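Local coordinates for acetyltransferase PA1377 (Pseudomonas aeruginosa, PDB 2VI7), which is a putative GNAT-family enzyme that probably transfers an acetyl group from acetyl-CoA to an amine, at residues A23-P28 and G92-W97. Numbering follows the deposited sequence.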
ATOM      1  N   ALA A  23      -1.677  23.395   9.455  1.00 41.29           N
ATOM      2  CA  ALA A  23      -1.188  23.736  10.782  1.00 40.59           C
ATOM      3  C   ALA A  23      -1.175  22.492  11.662  1.00 40.40           C
ATOM      4  O   ALA A  23      -0.264  22.304  12.474  1.00 42.09           O
ATOM      5  CB  ALA A  23      -2.072  24.801  11.409  1.00 39.14           C
ATOM      6  N   LEU A  24      -2.192  21.650  11.506  1.00 39.75           N
ATOM      7  CA  LEU A  24      -2.299  20.420  12.289  1.00 38.96           C
ATOM      8  C   LEU A  24      -1.034  19.572  12.152  1.00 38.64           C
ATOM      9  O   LEU A  24      -0.427  19.166  13.139  1.00 38.40           O
ATOM     10  CB  LEU A  24      -3.508  19.596  11.831  1.00 37.46           C
ATOM     11  CG  LEU A  24      -3.662  18.219  12.493  1.00 36.07           C
ATOM     12  CD1 LEU A  24      -4.001  18.406  13.972  1.00 35.04           C
ATOM     13  CD2 LEU A  24      -4.741  17.409  11.771  1.00 33.72           C
ATOM     14  N   TYR A  25      -0.639  19.321  10.911  1.00 39.58           N
ATOM     15  CA  TYR A  25       0.535  18.515  10.625  1.00 41.01           C
ATOM     16  C   TYR A  25       1.854  19.222  10.913  1.00 42.02           C
ATOM     17  O   TYR A  25       2.903  18.578  10.975  1.00 41.74           O
ATOM     18  CB  TYR A  25       0.473  18.049   9.172  1.00 42.73           C
ATOM     19  CG  TYR A  25      -0.650  17.064   8.925  1.00 45.46           C
ATOM     20  CD1 TYR A  25      -1.333  17.037   7.709  1.00 47.37           C
ATOM     21  CD2 TYR A  25      -1.027  16.149   9.913  1.00 46.39           C
ATOM     22  CE1 TYR A  25      -2.370  16.121   7.482  1.00 49.09           C
ATOM     23  CE2 TYR A  25      -2.054  15.234   9.701  1.00 48.15           C
ATOM     24  CZ  TYR A  25      -2.722  15.222   8.483  1.00 49.62           C
ATOM     25  OH  TYR A  25      -3.725  14.306   8.260  1.00 51.78           O
ATOM     26  N   ASN A  26       1.804  20.541  11.097  1.00 42.70           N
ATOM     27  CA  ASN A  26       3.013  21.297  11.395  1.00 43.29           C
ATOM     28  C   ASN A  26       3.402  21.118  12.858  1.00 41.90           C
ATOM     29  O   ASN A  26       4.447  21.595  13.285  1.00 42.99           O
ATOM     30  CB  ASN A  26       2.837  22.785  11.051  1.00 45.72           C
ATOM     31  CG  ASN A  26       3.111  23.084   9.575  1.00 48.19           C
ATOM     32  OD1 ASN A  26       3.288  22.170   8.758  1.00 49.75           O
ATOM     33  ND2 ASN A  26       3.139  24.368   9.228  1.00 49.66           N
ATOM     34  N   ASP A  27       2.556  20.439  13.628  1.00 39.66           N
ATOM     35  CA  ASP A  27       2.875  20.157  15.024  1.00 38.28           C
ATOM     36  C   ASP A  27       3.620  18.823  14.958  1.00 37.07           C
ATOM     37  O   ASP A  27       3.033  17.795  14.621  1.00 36.62           O
ATOM     38  CB  ASP A  27       1.605  20.004  15.870  1.00 38.29           C
ATOM     39  CG  ASP A  27       1.906  19.708  17.346  1.00 39.48           C
ATOM     40  OD1 ASP A  27       3.059  19.335  17.666  1.00 38.17           O
ATOM     41  OD2 ASP A  27       0.984  19.836  18.185  1.00 39.82           O
ATOM     42  N   PRO A  28       4.925  18.823  15.271  1.00 36.39           N
ATOM     43  CA  PRO A  28       5.730  17.597  15.228  1.00 35.85           C
ATOM     44  C   PRO A  28       5.196  16.439  16.073  1.00 35.18           C
ATOM     45  O   PRO A  28       5.437  15.274  15.755  1.00 36.31           O
ATOM     46  CB  PRO A  28       7.118  18.079  15.666  1.00 35.45           C
ATOM     47  CG  PRO A  28       6.801  19.196  16.593  1.00 36.87           C
ATOM     48  CD  PRO A  28       5.701  19.933  15.848  1.00 36.91           C
ATOM     49  N   GLY A  92      -3.738   5.937  10.372  1.00 30.99           N
ATOM     50  CA  GLY A  92      -4.876   6.244  11.210  1.00 31.45           C
ATOM     51  C   GLY A  92      -5.238   7.690  11.475  1.00 32.24           C
ATOM     52  O   GLY A  92      -5.152   8.572  10.621  1.00 32.52           O
ATOM     53  N   VAL A  93      -5.645   7.903  12.716  1.00 33.04           N
ATOM     54  CA  VAL A  93      -6.112   9.172  13.233  1.00 34.58           C
ATOM     55  C   VAL A  93      -4.981  10.151  13.635  1.00 36.79           C
ATOM     56  O   VAL A  93      -4.076   9.796  14.397  1.00 38.15           O
ATOM     57  CB  VAL A  93      -7.067   8.840  14.425  1.00 34.17           C
ATOM     58  CG1 VAL A  93      -6.511   9.314  15.722  1.00 35.30           C
ATOM     59  CG2 VAL A  93      -8.423   9.401  14.189  1.00 34.29           C
ATOM     60  N   ALA A  94      -5.028  11.374  13.100  1.00 37.94           N
ATOM     61  CA  ALA A  94      -4.038  12.422  13.393  1.00 38.68           C
ATOM     62  C   ALA A  94      -4.698  13.418  14.333  1.00 40.08           C
ATOM     63  O   ALA A  94      -5.492  14.251  13.894  1.00 39.12           O
ATOM     64  CB  ALA A  94      -3.621  13.119  12.116  1.00 37.86           C
ATOM     65  N   VAL A  95      -4.360  13.347  15.620  1.00 42.51           N
ATOM     66  CA  VAL A  95      -4.982  14.222  16.608  1.00 44.98           C
ATOM     67  C   VAL A  95      -4.050  15.129  17.412  1.00 46.54           C
ATOM     68  O   VAL A  95      -2.984  14.706  17.879  1.00 45.05           O
ATOM     69  CB  VAL A  95      -5.822  13.384  17.596  1.00 44.88           C
ATOM     70  CG1 VAL A  95      -6.581  14.290  18.545  1.00 46.35           C
ATOM     71  CG2 VAL A  95      -6.788  12.511  16.832  1.00 44.83           C
ATOM     72  N   ALA A  96      -4.493  16.378  17.575  1.00 49.23           N
ATOM     73  CA  ALA A  96      -3.760  17.387  18.334  1.00 52.43           C
ATOM     74  C   ALA A  96      -3.910  17.068  19.817  1.00 54.43           C
ATOM     75  O   ALA A  96      -2.916  16.919  20.539  1.00 54.11           O
ATOM     76  CB  ALA A  96      -4.320  18.777  18.049  1.00 50.64           C
ATOM     77  N   TRP A  97      -5.165  16.954  20.254  1.00 57.02           N
ATOM     78  CA  TRP A  97      -5.490  16.648  21.649  1.00 58.72           C
ATOM     79  C   TRP A  97      -5.616  15.144  21.885  1.00 58.08           C
ATOM     80  O   TRP A  97      -6.582  14.508  21.444  1.00 57.41           O
ATOM     81  CB  TRP A  97      -6.805  17.317  22.060  1.00 61.29           C
ATOM     82  CG  TRP A  97      -6.862  18.770  21.748  1.00 64.25           C
ATOM     83  CD1 TRP A  97      -5.799  19.605  21.516  1.00 65.41           C
ATOM     84  CD2 TRP A  97      -8.036  19.581  21.678  1.00 65.58           C
ATOM     85  NE1 TRP A  97      -6.241  20.889  21.307  1.00 67.07           N
ATOM     86  CE2 TRP A  97      -7.611  20.907  21.401  1.00 66.90           C
ATOM     87  CE3 TRP A  97      -9.411  19.320  21.828  1.00 66.04           C
ATOM     88  CZ2 TRP A  97      -8.510  21.975  21.270  1.00 67.86           C
ATOM     89  CZ3 TRP A  97     -10.310  20.381  21.698  1.00 67.56           C
ATOM     90  CH2 TRP A  97      -9.851  21.696  21.421  1.00 68.90           C
TER
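Leu24 and Tyr25 reach from the C-terminal part of helix 18-25 to Ala94 and Ala96 on strand 86-95 and just past it. The CB of Leu24 already points at the strand, and CG lies anti to the backbone N (chi1 175°), which extends the side chain toward Ala94 and Ala96 before it forks. Leu24 CD1 rests on Ala96 CB at 4.1 Å. Leu24 CD2 lies 3.9 Å from Ala94 O, with Ala94 CB a little farther off. Tyr25 starts differently, for its CB is directed away from the strand. With CG anti to the carbonyl carbon (chi1 -68°), the ring nonetheless swings back, and Tyr25 CE2 lies 3.6 Å from Ala94 CB. That methyl sits close to the ring plane, and Ala94 CB is also 4.0 Å from Tyr25 OH, so the approach is edge-on and not over a face. No hydrogen bond joins the segments; the evidence is for van der Waals contact, with 166 Å² buried in total. The nearest CA pair, Leu24 CA and Ala96 CA, is 6.9 Å apart, a close approach consistent with the small alanine side chains. Ser72 of the adjacent antiparallel strand 68-77 touches both Leu24 and Tyr25, and Val30 of helix 28-31 touches both Leu24 and Ala94. The arrangement is that of the GNAT fold, an N-terminal helix packed against the central mixed sheet.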